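Local structure of 2'-deoxycytidine 5'-triphosphate deaminase (2R9Q) at residues R8-L13 against R167-A173; T116-D120 against E259-L263; Q82-T88 against T152-R158; K222-V228 against V238-W242. The protein probably catalyses the hydrolytic deamination of dCTP to dUTP with release of ammonia. All blocks are in the same frame, centred on the assembly; numbering follows the deposited sequence.

Contact 1 (R8-L13 against R167-A173)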
loop_
_atom_site.group_PDB
_atom_site.type_symbol
_atom_site.label_atom_id
_atom_site.label_comp_id
_atom_site.label_asym_id
_atom_site.label_seq_id
_atom_site.Cartn_x
_atom_site.Cartn_y
_atom_site.Cartn_z
ATOM N N ARG B 8 -16.453 44.441 -23.181
ATOM C CA ARG B 8 -15.497 43.328 -23.476
ATOM C C ARG B 8 -16.026 42.509 -24.638
ATOM O O ARG B 8 -17.226 42.215 -24.676
ATOM C CB ARG B 8 -15.396 42.353 -22.292
ATOM C CG ARG B 8 -15.011 42.907 -20.931
ATOM C CD ARG B 8 -13.517 43.087 -20.763
ATOM N NE ARG B 8 -12.729 42.038 -21.412
ATOM C CZ ARG B 8 -11.410 42.084 -21.537
ATOM N NH1 ARG B 8 -10.710 43.087 -21.031
ATOM N NH2 ARG B 8 -10.774 41.115 -22.148
ATOM N N THR B 9 -15.151 42.081 -25.541
ATOM C CA THR B 9 -15.519 41.029 -26.488
ATOM C C THR B 9 -14.759 39.709 -26.304
ATOM O O THR B 9 -14.980 38.772 -27.070
ATOM C CB THR B 9 -15.386 41.484 -27.970
ATOM O OG1 THR B 9 -14.023 41.884 -28.241
ATOM C CG2 THR B 9 -16.416 42.618 -28.298
ATOM N N THR B 10 -13.858 39.656 -25.321
ATOM C CA THR B 10 -13.237 38.404 -24.877
ATOM C C THR B 10 -13.334 38.249 -23.354
ATOM O O THR B 10 -13.159 39.211 -22.617
ATOM C CB THR B 10 -11.755 38.279 -25.274
ATOM O OG1 THR B 10 -11.008 39.329 -24.656
ATOM C CG2 THR B 10 -11.561 38.281 -26.796
ATOM N N GLY B 11 -13.627 37.034 -22.897
ATOM C CA GLY B 11 -13.607 36.705 -21.462
ATOM C C GLY B 11 -14.460 35.502 -21.105
ATOM O O GLY B 11 -14.854 34.743 -21.970
ATOM N N ILE B 12 -14.759 35.360 -19.821
ATOM C CA ILE B 12 -15.565 34.261 -19.310
ATOM C C ILE B 12 -17.051 34.638 -19.347
ATOM O O ILE B 12 -17.418 35.747 -19.001
ATOM C CB ILE B 12 -15.111 33.828 -17.865
ATOM C CG1 ILE B 12 -13.680 33.290 -17.921
ATOM C CG2 ILE B 12 -16.010 32.753 -17.296
ATOM C CD1 ILE B 12 -12.896 33.450 -16.648
ATOM N N LEU B 13 -17.883 33.700 -19.787
ATOM C CA LEU B 13 -19.331 33.851 -19.723
ATOM C C LEU B 13 -19.845 33.797 -18.278
ATOM O O LEU B 13 -19.586 32.843 -17.530
ATOM C CB LEU B 13 -20.056 32.795 -20.596
ATOM C CG LEU B 13 -19.982 32.918 -22.138
ATOM C CD1 LEU B 13 -18.581 32.656 -22.704
ATOM C CD2 LEU B 13 -20.995 31.961 -22.762
ATOM N N ARG B 167 -16.431 25.964 -17.194
ATOM C CA ARG B 167 -16.372 27.412 -17.420
ATOM C C ARG B 167 -16.240 27.683 -18.918
ATOM O O ARG B 167 -15.398 27.102 -19.585
ATOM C CB ARG B 167 -15.180 27.992 -16.661
ATOM C CG ARG B 167 -14.865 29.462 -16.901
ATOM C CD ARG B 167 -13.900 29.977 -15.848
ATOM N NE ARG B 167 -14.509 30.101 -14.510
ATOM C CZ ARG B 167 -13.878 30.551 -13.433
ATOM N NH1 ARG B 167 -12.612 30.895 -13.501
ATOM N NH2 ARG B 167 -14.513 30.647 -12.274
ATOM N N PHE B 168 -17.094 28.556 -19.435
ATOM C CA PHE B 168 -17.098 28.932 -20.864
ATOM C C PHE B 168 -16.422 30.263 -21.085
ATOM O O PHE B 168 -16.521 31.153 -20.251
ATOM C CB PHE B 168 -18.524 29.004 -21.409
ATOM C CG PHE B 168 -19.323 27.769 -21.167
ATOM C CD1 PHE B 168 -19.359 26.767 -22.099
ATOM C CD2 PHE B 168 -20.040 27.614 -19.992
ATOM C CE1 PHE B 168 -20.065 25.630 -21.870
ATOM C CE2 PHE B 168 -20.763 26.484 -19.764
ATOM C CZ PHE B 168 -20.778 25.490 -20.703
ATOM N N ARG B 169 -15.732 30.392 -22.217
ATOM C CA ARG B 169 -15.016 31.624 -22.550
ATOM C C ARG B 169 -14.892 31.947 -24.058
ATOM O O ARG B 169 -14.942 31.054 -24.909
ATOM C CB ARG B 169 -13.630 31.569 -21.915
ATOM C CG ARG B 169 -12.787 30.419 -22.393
ATOM C CD ARG B 169 -11.385 30.496 -21.853
ATOM N NE ARG B 169 -11.297 30.532 -20.396
ATOM C CZ ARG B 169 -11.496 29.490 -19.587
ATOM N NH1 ARG B 169 -11.871 28.304 -20.052
ATOM N NH2 ARG B 169 -11.347 29.651 -18.288
ATOM N N ILE B 170 -14.747 33.231 -24.379
ATOM C CA ILE B 170 -14.347 33.660 -25.732
ATOM C C ILE B 170 -12.961 34.273 -25.631
ATOM O O ILE B 170 -12.755 35.231 -24.920
ATOM C CB ILE B 170 -15.366 34.615 -26.393
ATOM C CG1 ILE B 170 -16.746 33.921 -26.476
ATOM C CG2 ILE B 170 -14.893 35.023 -27.818
ATOM C CD1 ILE B 170 -17.934 34.821 -26.240
ATOM N N GLY B 171 -12.006 33.655 -26.325
ATOM C CA GLY B 171 -10.585 33.949 -26.160
ATOM C C GLY B 171 -10.040 33.534 -24.800
ATOM O O GLY B 171 -10.593 32.679 -24.114
ATOM N N HIS B 172 -8.938 34.162 -24.419
ATOM C CA HIS B 172 -8.272 33.867 -23.174
ATOM C C HIS B 172 -7.801 35.171 -22.558
ATOM O O HIS B 172 -6.641 35.516 -22.665
ATOM C CB HIS B 172 -7.116 32.899 -23.440
ATOM C CG HIS B 172 -6.800 31.993 -22.294
ATOM N ND1 HIS B 172 -5.567 31.392 -22.145
ATOM C CD2 HIS B 172 -7.546 31.595 -21.234
ATOM C CE1 HIS B 172 -5.574 30.650 -21.053
ATOM N NE2 HIS B 172 -6.763 30.755 -20.482
ATOM N N ALA B 173 -8.720 35.851 -21.873
ATOM C CA ALA B 173 -8.513 37.198 -21.338
ATOM C C ALA B 173 -7.875 37.196 -19.956
ATOM O O ALA B 173 -8.412 37.788 -19.011
ATOM C CB ALA B 173 -9.829 37.957 -21.307
HETATM O O HOH W 1 -18.473 30.080 -17.624
#

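Contact 2 (T116-D120 against E259-L263)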
loop_
_atom_site.group_PDB
_atom_site.type_symbol
_atom_site.label_atom_id
_atom_site.label_comp_id
_atom_site.label_asym_id
_atom_site.label_seq_id
_atom_site.Cartn_x
_atom_site.Cartn_y
_atom_site.Cartn_z
ATOM N N THR B 116 -15.549 18.340 -4.151
ATOM C CA THR B 116 -15.045 17.121 -4.768
ATOM C C THR B 116 -13.624 16.877 -4.322
ATOM O O THR B 116 -13.270 15.758 -4.012
ATOM C CB THR B 116 -15.196 17.149 -6.312
ATOM O OG1 THR B 116 -16.578 17.264 -6.625
ATOM C CG2 THR B 116 -14.655 15.868 -7.006
ATOM N N GLY B 117 -12.823 17.934 -4.264
ATOM C CA GLY B 117 -11.467 17.821 -3.818
ATOM C C GLY B 117 -11.347 17.461 -2.353
ATOM O O GLY B 117 -10.447 16.727 -1.976
ATOM N N ARG B 118 -12.258 17.973 -1.520
ATOM C CA ARG B 118 -12.217 17.675 -0.092
ATOM C C ARG B 118 -12.461 16.195 0.199
ATOM O O ARG B 118 -12.155 15.730 1.300
ATOM C CB ARG B 118 -13.243 18.472 0.702
ATOM C CG ARG B 118 -13.336 19.947 0.472
ATOM C CD ARG B 118 -12.164 20.770 0.936
ATOM N NE ARG B 118 -12.260 22.096 0.307
ATOM C CZ ARG B 118 -12.845 23.164 0.827
ATOM N NH1 ARG B 118 -13.342 23.153 2.051
ATOM N NH2 ARG B 118 -12.903 24.271 0.115
ATOM N N LEU B 119 -13.023 15.465 -0.766
ATOM C CA LEU B 119 -13.265 14.061 -0.623
ATOM C C LEU B 119 -12.260 13.256 -1.412
ATOM O O LEU B 119 -12.439 12.051 -1.558
ATOM C CB LEU B 119 -14.658 13.701 -1.099
ATOM C CG LEU B 119 -15.875 13.777 -0.180
ATOM C CD1 LEU B 119 -15.770 14.865 0.844
ATOM C CD2 LEU B 119 -17.135 13.944 -1.036
ATOM N N ASP B 120 -11.242 13.927 -1.941
ATOM C CA ASP B 120 -10.130 13.291 -2.653
ATOM C C ASP B 120 -10.610 12.413 -3.816
ATOM O O ASP B 120 -10.140 11.292 -3.972
ATOM C CB ASP B 120 -9.294 12.480 -1.639
ATOM C CG ASP B 120 -7.867 12.178 -2.094
ATOM O OD1 ASP B 120 -7.206 12.951 -2.841
ATOM O OD2 ASP B 120 -7.386 11.138 -1.632
ATOM N N GLU B 259 -1.131 9.835 1.979
ATOM C CA GLU B 259 -2.177 10.569 2.632
ATOM C C GLU B 259 -2.679 11.769 1.824
ATOM O O GLU B 259 -2.084 12.208 0.874
ATOM C CB GLU B 259 -1.697 11.011 4.010
ATOM C CG GLU B 259 -1.234 9.883 4.955
ATOM C CD GLU B 259 -2.337 8.936 5.403
ATOM O OE1 GLU B 259 -3.461 9.386 5.752
ATOM O OE2 GLU B 259 -2.070 7.718 5.452
ATOM N N PHE B 260 -3.832 12.292 2.189
ATOM C CA PHE B 260 -4.219 13.595 1.657
ATOM C C PHE B 260 -4.573 14.529 2.781
ATOM O O PHE B 260 -5.053 14.111 3.815
ATOM C CB PHE B 260 -5.279 13.445 0.544
ATOM C CG PHE B 260 -6.669 13.750 0.937
ATOM C CD1 PHE B 260 -7.266 14.918 0.495
ATOM C CD2 PHE B 260 -7.404 12.843 1.679
ATOM C CE1 PHE B 260 -8.538 15.219 0.834
ATOM C CE2 PHE B 260 -8.705 13.114 2.021
ATOM C CZ PHE B 260 -9.288 14.305 1.601
ATOM N N TYR B 261 -4.235 15.786 2.574
ATOM C CA TYR B 261 -4.250 16.807 3.583
ATOM C C TYR B 261 -5.122 17.977 3.114
ATOM O O TYR B 261 -4.997 18.440 1.995
ATOM C CB TYR B 261 -2.821 17.296 3.892
ATOM C CG TYR B 261 -1.877 16.239 4.438
ATOM C CD1 TYR B 261 -1.707 16.081 5.807
ATOM C CD2 TYR B 261 -1.196 15.392 3.602
ATOM C CE1 TYR B 261 -0.884 15.106 6.322
ATOM C CE2 TYR B 261 -0.367 14.419 4.103
ATOM C CZ TYR B 261 -0.194 14.267 5.486
ATOM O OH TYR B 261 0.687 13.269 6.015
ATOM N N ILE B 262 -6.010 18.453 3.980
ATOM C CA ILE B 262 -6.768 19.677 3.712
ATOM C C ILE B 262 -6.138 20.759 4.568
ATOM O O ILE B 262 -6.155 20.700 5.794
ATOM C CB ILE B 262 -8.297 19.559 4.028
ATOM C CG1 ILE B 262 -8.955 18.501 3.150
ATOM C CG2 ILE B 262 -8.991 20.887 3.830
ATOM C CD1 ILE B 262 -10.316 18.055 3.672
ATOM N N LEU B 263 -5.586 21.750 3.880
ATOM C CA LEU B 263 -4.802 22.788 4.488
ATOM C C LEU B 263 -5.255 24.162 4.012
ATOM O O LEU B 263 -6.082 24.288 3.099
ATOM C CB LEU B 263 -3.312 22.553 4.193
ATOM C CG LEU B 263 -2.675 21.267 4.728
ATOM C CD1 LEU B 263 -1.300 21.111 4.120
ATOM C CD2 LEU B 263 -2.632 21.263 6.261
#

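Contact 3 (Q82-T88 against T152-R158)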
loop_
_atom_site.group_PDB
_atom_site.type_symbol
_atom_site.label_atom_id
_atom_site.label_comp_id
_atom_site.label_asym_id
_atom_site.label_seq_id
_atom_site.Cartn_x
_atom_site.Cartn_y
_atom_site.Cartn_z
ATOM N N GLN B 82 -30.760 4.999 -8.550
ATOM C CA GLN B 82 -30.964 5.099 -7.091
ATOM C C GLN B 82 -29.697 5.549 -6.360
ATOM O O GLN B 82 -29.769 6.383 -5.463
ATOM C CB GLN B 82 -31.466 3.766 -6.473
ATOM C CG GLN B 82 -32.973 3.435 -6.746
ATOM C CD GLN B 82 -33.920 4.655 -6.673
ATOM O OE1 GLN B 82 -34.531 5.031 -7.676
ATOM N NE2 GLN B 82 -34.031 5.268 -5.499
ATOM N N GLY B 83 -28.548 4.997 -6.743
ATOM C CA GLY B 83 -27.319 5.254 -6.028
ATOM C C GLY B 83 -26.385 4.073 -6.051
ATOM O O GLY B 83 -26.750 2.979 -5.663
ATOM N N ALA B 84 -25.161 4.313 -6.489
ATOM C CA ALA B 84 -24.148 3.295 -6.537
ATOM C C ALA B 84 -22.943 3.748 -5.754
ATOM O O ALA B 84 -22.581 4.903 -5.786
ATOM C CB ALA B 84 -23.751 3.017 -7.997
ATOM N N VAL B 85 -22.292 2.802 -5.101
ATOM C CA VAL B 85 -21.009 3.020 -4.473
ATOM C C VAL B 85 -19.874 2.855 -5.485
ATOM O O VAL B 85 -19.744 1.854 -6.155
ATOM C CB VAL B 85 -20.733 2.035 -3.315
ATOM C CG1 VAL B 85 -19.445 2.411 -2.536
ATOM C CG2 VAL B 85 -21.935 1.905 -2.443
ATOM N N LEU B 86 -19.048 3.882 -5.538
ATOM C CA LEU B 86 -17.816 3.875 -6.260
ATOM C C LEU B 86 -16.680 3.661 -5.241
ATOM O O LEU B 86 -16.531 4.388 -4.262
ATOM C CB LEU B 86 -17.695 5.164 -7.102
ATOM C CG LEU B 86 -18.880 5.595 -7.998
ATOM C CD1 LEU B 86 -18.552 6.901 -8.765
ATOM C CD2 LEU B 86 -19.458 4.519 -8.950
ATOM N N GLU B 87 -15.915 2.605 -5.458
ATOM C CA GLU B 87 -14.860 2.222 -4.545
ATOM C C GLU B 87 -13.514 2.888 -4.902
ATOM O O GLU B 87 -13.260 3.274 -6.063
ATOM C CB GLU B 87 -14.720 0.687 -4.474
ATOM C CG GLU B 87 -16.014 -0.034 -4.118
ATOM C CD GLU B 87 -16.456 0.089 -2.670
ATOM O OE1 GLU B 87 -15.741 0.688 -1.839
ATOM O OE2 GLU B 87 -17.547 -0.445 -2.354
ATOM N N THR B 88 -12.680 3.046 -3.880
ATOM C CA THR B 88 -11.362 3.632 -4.053
ATOM C C THR B 88 -10.499 2.741 -4.959
ATOM O O THR B 88 -10.625 1.531 -4.965
ATOM C CB THR B 88 -10.656 3.928 -2.723
ATOM O OG1 THR B 88 -10.298 2.702 -2.102
ATOM C CG2 THR B 88 -11.536 4.741 -1.796
ATOM N N THR B 152 -9.500 8.291 -1.529
ATOM C CA THR B 152 -9.445 8.014 -0.090
ATOM C C THR B 152 -10.727 7.473 0.470
ATOM O O THR B 152 -10.688 6.556 1.236
ATOM C CB THR B 152 -9.059 9.251 0.724
ATOM O OG1 THR B 152 -7.817 9.751 0.236
ATOM C CG2 THR B 152 -8.942 8.930 2.250
ATOM N N PHE B 153 -11.851 8.102 0.133
ATOM C CA PHE B 153 -13.148 7.694 0.629
ATOM C C PHE B 153 -13.949 7.028 -0.455
ATOM O O PHE B 153 -14.062 7.557 -1.580
ATOM C CB PHE B 153 -13.997 8.885 1.175
ATOM C CG PHE B 153 -13.252 9.826 2.081
ATOM C CD1 PHE B 153 -12.861 9.440 3.319
ATOM C CD2 PHE B 153 -13.004 11.119 1.698
ATOM C CE1 PHE B 153 -12.184 10.288 4.118
ATOM C CE2 PHE B 153 -12.320 11.957 2.496
ATOM C CZ PHE B 153 -11.914 11.531 3.705
ATOM N N PRO B 154 -14.561 5.880 -0.120
ATOM C CA PRO B 154 -15.554 5.389 -1.052
ATOM C C PRO B 154 -16.785 6.314 -1.043
ATOM O O PRO B 154 -17.122 6.929 -0.000
ATOM C CB PRO B 154 -15.853 4.009 -0.515
ATOM C CG PRO B 154 -15.573 4.103 0.977
ATOM C CD PRO B 154 -14.394 4.983 1.043
ATOM N N ILE B 155 -17.417 6.460 -2.191
ATOM C CA ILE B 155 -18.487 7.442 -2.353
ATOM C C ILE B 155 -19.756 6.836 -2.899
ATOM O O ILE B 155 -19.717 5.815 -3.545
ATOM C CB ILE B 155 -18.036 8.676 -3.142
ATOM C CG1 ILE B 155 -17.672 8.342 -4.587
ATOM C CG2 ILE B 155 -16.902 9.405 -2.394
ATOM C CD1 ILE B 155 -17.609 9.559 -5.523
ATOM N N VAL B 156 -20.895 7.442 -2.576
ATOM C CA VAL B 156 -22.149 7.129 -3.273
ATOM C C VAL B 156 -22.585 8.296 -4.170
ATOM O O VAL B 156 -22.607 9.453 -3.743
ATOM C CB VAL B 156 -23.319 6.563 -2.334
ATOM C CG1 VAL B 156 -23.164 7.036 -0.914
ATOM C CG2 VAL B 156 -24.699 6.926 -2.875
ATOM N N VAL B 157 -22.903 7.943 -5.413
ATOM C CA VAL B 157 -23.352 8.859 -6.465
ATOM C C VAL B 157 -24.607 8.345 -7.134
ATOM O O VAL B 157 -24.934 7.174 -7.051
ATOM C CB VAL B 157 -22.249 9.144 -7.558
ATOM C CG1 VAL B 157 -20.949 9.587 -6.894
ATOM C CG2 VAL B 157 -22.058 7.949 -8.536
ATOM N N ARG B 158 -25.305 9.235 -7.813
ATOM C CA ARG B 158 -26.509 8.893 -8.517
ATOM C C ARG B 158 -26.779 9.891 -9.619
ATOM O O ARG B 158 -26.060 10.885 -9.771
ATOM C CB ARG B 158 -27.695 8.870 -7.553
ATOM C CG ARG B 158 -27.904 10.203 -6.819
ATOM C CD ARG B 158 -29.025 10.118 -5.863
ATOM N NE ARG B 158 -28.797 9.132 -4.819
ATOM C CZ ARG B 158 -28.072 9.347 -3.730
ATOM N NH1 ARG B 158 -27.476 10.505 -3.540
ATOM N NH2 ARG B 158 -27.938 8.393 -2.818
HETATM O O HOH W 2 -28.451 5.595 -2.442
#

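Contact 4 (K222-V228 against V238-W242)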
loop_
_atom_site.group_PDB
_atom_site.type_symbol
_atom_site.label_atom_id
_atom_site.label_comp_id
_atom_site.label_asym_id
_atom_site.label_seq_id
_atom_site.Cartn_x
_atom_site.Cartn_y
_atom_site.Cartn_z
ATOM N N LYS B 222 -9.131 9.811 6.578
ATOM C CA LYS B 222 -9.085 8.510 7.246
ATOM C C LYS B 222 -9.324 7.340 6.258
ATOM O O LYS B 222 -9.746 7.547 5.124
ATOM C CB LYS B 222 -10.104 8.456 8.375
ATOM C CG LYS B 222 -9.813 9.338 9.567
ATOM C CD LYS B 222 -10.867 9.121 10.670
ATOM C CE LYS B 222 -10.409 9.689 12.027
ATOM N NZ LYS B 222 -11.350 9.368 13.168
ATOM N N HIS B 223 -9.041 6.112 6.699
ATOM C CA HIS B 223 -9.171 4.928 5.838
ATOM C C HIS B 223 -10.243 3.965 6.345
ATOM O O HIS B 223 -10.669 4.011 7.467
ATOM C CB HIS B 223 -7.827 4.259 5.680
ATOM C CG HIS B 223 -6.769 5.172 5.144
ATOM N ND1 HIS B 223 -5.704 5.609 5.902
ATOM C CD2 HIS B 223 -6.633 5.760 3.930
ATOM C CE1 HIS B 223 -4.950 6.414 5.175
ATOM N NE2 HIS B 223 -5.491 6.522 3.974
ATOM N N HIS B 224 -10.755 3.127 5.492
ATOM C CA HIS B 224 -11.860 2.223 5.921
ATOM C C HIS B 224 -13.090 2.917 6.554
ATOM O O HIS B 224 -13.769 2.356 7.448
ATOM C CB HIS B 224 -11.307 1.114 6.813
ATOM C CG HIS B 224 -10.224 0.320 6.155
ATOM N ND1 HIS B 224 -10.485 -0.682 5.244
ATOM C CD2 HIS B 224 -8.879 0.421 6.231
ATOM C CE1 HIS B 224 -9.343 -1.192 4.813
ATOM N NE2 HIS B 224 -8.351 -0.543 5.400
ATOM N N THR B 225 -13.401 4.094 6.015
ATOM C CA THR B 225 -14.516 4.874 6.450
ATOM C C THR B 225 -15.788 4.254 5.910
ATOM O O THR B 225 -15.753 3.329 5.122
ATOM C CB THR B 225 -14.397 6.386 5.977
ATOM O OG1 THR B 225 -14.519 6.478 4.547
ATOM C CG2 THR B 225 -13.072 7.076 6.453
ATOM N N ALA B 226 -16.919 4.767 6.368
ATOM C CA ALA B 226 -18.202 4.559 5.705
ATOM C C ALA B 226 -18.134 5.220 4.324
ATOM O O ALA B 226 -17.140 5.883 3.979
ATOM C CB ALA B 226 -19.360 5.134 6.574
ATOM N N VAL B 227 -19.178 5.015 3.516
ATOM C CA VAL B 227 -19.243 5.566 2.174
ATOM C C VAL B 227 -19.715 7.011 2.295
ATOM O O VAL B 227 -20.497 7.302 3.161
ATOM C CB VAL B 227 -20.165 4.728 1.239
ATOM C CG1 VAL B 227 -19.672 3.307 1.165
ATOM C CG2 VAL B 227 -21.613 4.767 1.731
ATOM N N VAL B 228 -19.197 7.916 1.475
ATOM C CA VAL B 228 -19.662 9.276 1.497
ATOM C C VAL B 228 -20.669 9.531 0.402
ATOM O O VAL B 228 -20.323 9.421 -0.750
ATOM C CB VAL B 228 -18.537 10.316 1.357
ATOM C CG1 VAL B 228 -19.150 11.726 1.389
ATOM C CG2 VAL B 228 -17.530 10.149 2.444
ATOM N N VAL B 238 -17.665 14.981 10.954
ATOM C CA VAL B 238 -16.276 15.270 10.606
ATOM C C VAL B 238 -15.268 14.227 11.143
ATOM O O VAL B 238 -14.445 13.728 10.379
ATOM C CB VAL B 238 -15.873 16.734 10.946
ATOM C CG1 VAL B 238 -16.691 17.688 10.088
ATOM C CG2 VAL B 238 -16.053 17.052 12.439
ATOM N N LEU B 239 -15.384 13.861 12.416
ATOM C CA LEU B 239 -14.411 12.983 13.069
ATOM C C LEU B 239 -14.389 11.517 12.635
ATOM O O LEU B 239 -13.492 10.777 13.041
ATOM C CB LEU B 239 -14.569 13.036 14.604
ATOM C CG LEU B 239 -13.672 13.970 15.433
ATOM C CD1 LEU B 239 -12.661 14.831 14.613
ATOM C CD2 LEU B 239 -14.537 14.835 16.323
ATOM N N ASP B 240 -15.320 11.070 11.807
ATOM C CA ASP B 240 -15.168 9.713 11.324
ATOM C C ASP B 240 -14.770 9.593 9.839
ATOM O O ASP B 240 -14.818 8.495 9.277
ATOM C CB ASP B 240 -16.314 8.795 11.790
ATOM C CG ASP B 240 -17.649 9.233 11.318
ATOM O OD1 ASP B 240 -17.734 9.662 10.137
ATOM O OD2 ASP B 240 -18.596 9.120 12.140
ATOM N N PHE B 241 -14.316 10.725 9.269
ATOM C CA PHE B 241 -13.688 10.801 7.944
ATOM C C PHE B 241 -12.346 11.526 7.907
ATOM O O PHE B 241 -11.473 11.192 7.112
ATOM C CB PHE B 241 -14.630 11.483 6.961
ATOM C CG PHE B 241 -15.843 10.687 6.681
ATOM C CD1 PHE B 241 -15.772 9.602 5.824
ATOM C CD2 PHE B 241 -17.061 10.995 7.294
ATOM C CE1 PHE B 241 -16.875 8.841 5.564
ATOM C CE2 PHE B 241 -18.182 10.214 7.049
ATOM C CZ PHE B 241 -18.089 9.137 6.177
ATOM N N TRP B 242 -12.208 12.541 8.749
ATOM C CA TRP B 242 -11.032 13.395 8.756
ATOM C C TRP B 242 -10.413 13.348 10.143
ATOM O O TRP B 242 -11.131 13.184 11.116
ATOM C CB TRP B 242 -11.431 14.805 8.355
ATOM C CG TRP B 242 -11.960 14.954 6.934
ATOM C CD1 TRP B 242 -11.217 15.076 5.792
ATOM C CD2 TRP B 242 -13.333 15.003 6.521
ATOM N NE1 TRP B 242 -12.029 15.193 4.699
ATOM C CE2 TRP B 242 -13.338 15.160 5.112
ATOM C CE3 TRP B 242 -14.567 14.952 7.205
ATOM C CZ2 TRP B 242 -14.543 15.269 4.364
ATOM C CZ3 TRP B 242 -15.768 15.038 6.477
ATOM C CH2 TRP B 242 -15.745 15.194 5.058
HETATM O O HOH W 3 -16.574 6.539 8.813
#

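Contact 1 (R8-L13 against R167-A173)
Gly11 and Ile170 face each other through two backbone bonds, Gly11 N to Ile170 O and Ile170 N to Gly11 O, both 2.8 Å long. Leu13 N adds a third, to Phe168 O at 2.9 Å. Water 1 accepts from Phe168 N and can give to Leu13 O. Leu13 CD1 rests on Phe168 CB at 3.9 Å. Ile12 projects on the Arg169 side of the sheet, where its CG2 lies 3.5 Å from Arg167 CG. This is a short antiparallel ladder that adds strand 11-12 to strand 162-170 in the dUTPase-like fold. Ile12 also makes backbone bonds to His339 and Leu341. Beyond the ladder, Ala173 CB touches Arg8 NH2 at 3.4 Å. Arg8 is bent at chi2 and chi3 (-82° and -37°), which turns its guanidinium back on its own loop. NE and NH2 both grip Thr10 O in the guanidinium plane. Further out, Arg167 NE bonds to Ala41 O, and Arg169 forms a salt bridge with Glu338.

Contact 2 (T116-D120 against E259-L263)
Phe260 meets Asp120 face-on. Asp120 CB sits 3.5 Å from the centroid of the Phe260 ring, 4° off the ring normal, in a CH-pi contact. The carboxylate lies flat over the same ring, nearly parallel to it, with Asp120 CG 3.6 Å from Phe260 CG. With chi1 at -159°, Asp120 CG is anti to the backbone N, which carries the carboxylate toward the CB end of the phenylalanine. Arg118 approaches the ring differently. Its carbonyl O lies at the ring edge, in plane, 3.2 Å from Phe260 CZ. Ile262 CD1 packs beside the same carbonyl and reaches Arg118 CB at 4.2 Å. The end of helix 114-118 is thus set against the start of strand 261-269, joining the N-terminal and C-terminal dUTPase-like family regions in a buried place. The guanidinium of Arg118 leads off to the bound peptide, whose backbone it holds through NH1. Asp120 OD2 forms a salt bridge with Arg318 and also meets Thr152 OG1, and OD1 bonds to Tyr293 OH. No hydrogen bond links the two segments. The CB-H over the ring face and the carbonyl at its C-H edge are probably favourable. The stacked carboxylate is probably tolerated because these partners hold it and offset its charge.

Contact 3 (Q82-T88 against T152-R158)
Gln82 O takes a nearly straight bond from Arg158 NE, 3.0 Å long with an N-H...O angle of 168°. The oxygen lies in the guanidinium plane, but NE is tilted from the carbonyl plane. Water 2 accepts from Arg158 NH2 at 2.9 Å and gives a weak bond to the same carbonyl. Arg158 is bent at chi3 (62°), and this brings NE round to Gln82 O. Its NH1 forms salt bridges with Asp229 and Asp231, so the group is held from several directions. Next to it the strands pair. Ala84 N bonds to Val157 O at 2.9 Å, and Leu86 N to Ile155 O at the same length. Both bonds are returned. Ala84, Leu86, Ile155 and Val157 share one face of the sheet. There Leu86 CD1 meets Val157 CG2 at 3.7 Å, the two side chains crossing at about a right angle. At the far end Thr88 CG2 lies 3.6 Å from Thr152 O. Glu87 bends at chi2, and its OE1 comes within 3.6 Å of Pro154 CB. Its OE2 forms a salt bridge with Arg53 of the second subunit. The whole is a short antiparallel ladder. It joins edge strand 84-86 to the middle strand 155-157 of a three-stranded mixed sheet, whose third strand, 228-229, runs parallel to 155-157.

Contact 4 (K222-V228 against V238-W242)
Phe241 pushes its ring into the loop 222-228, and this ring is the tight part of the contact. Both segments are loops of the dUTPase-like C-terminal family region. They lie at adjoining ends of the antiparallel strands 216-221 and 242-246, and the bond from Lys222 N to Phe241 O, 2.8 Å long, links their backbones there. Val228 CG2 presses on Phe241 CE1 at 3.4 Å. Ala226 O stands in plane at the ring edge, also 3.4 Å from Phe241 CE1. Thr225 OG1 is near the same edge. Its chi1 of 68° puts OG1 between the backbone N and the carbonyl carbon, where it bonds to Ala226 O at 2.7 Å. The ring of His236 also meets Phe241, with the planes close to perpendicular. The side of water 3 and the partly exposed Asp240 is looser. Water 3 sits over one face of Phe241, toward the rim. It bridges the loops, accepting from Ala226 N at 3.0 Å and giving to Asp240 O at 2.7 Å. Lys222 is a second firm grip, although the residue is partly exposed. Its chain runs extended past the backbone of Asp240 and Phe241, with Lys222 CB 3.3 Å from Phe241 O. At its end, Lys222 NZ bonds to Leu239 O at 2.6 Å, nearly in line with the C=O bond.

How the contacts relate
Contact 2 is fully buried, while contacts 1, 3 and 4 are partly buried. Contact 1 lies on the opposite side of the chain's centre from the others, about 30 Å from contact 2 between centres. Contacts 2, 3 and 4 touch one another. Thr152 of contact 3 reaches Asp120 and Phe260 of contact 2. Trp242 of contact 4 packs on Leu119 and Ile262 of contact 2. Val228 of contact 4 pairs with Pro154 and Val156, so it shares a sheet with contact 3. Contacts 1 and 3 are backbone ladders between strands, contact 2 rests on a ring face, and contact 4 mixes aromatic packing with loop hydrogen bonds. Contacts 3 and 4 also touch the second subunit.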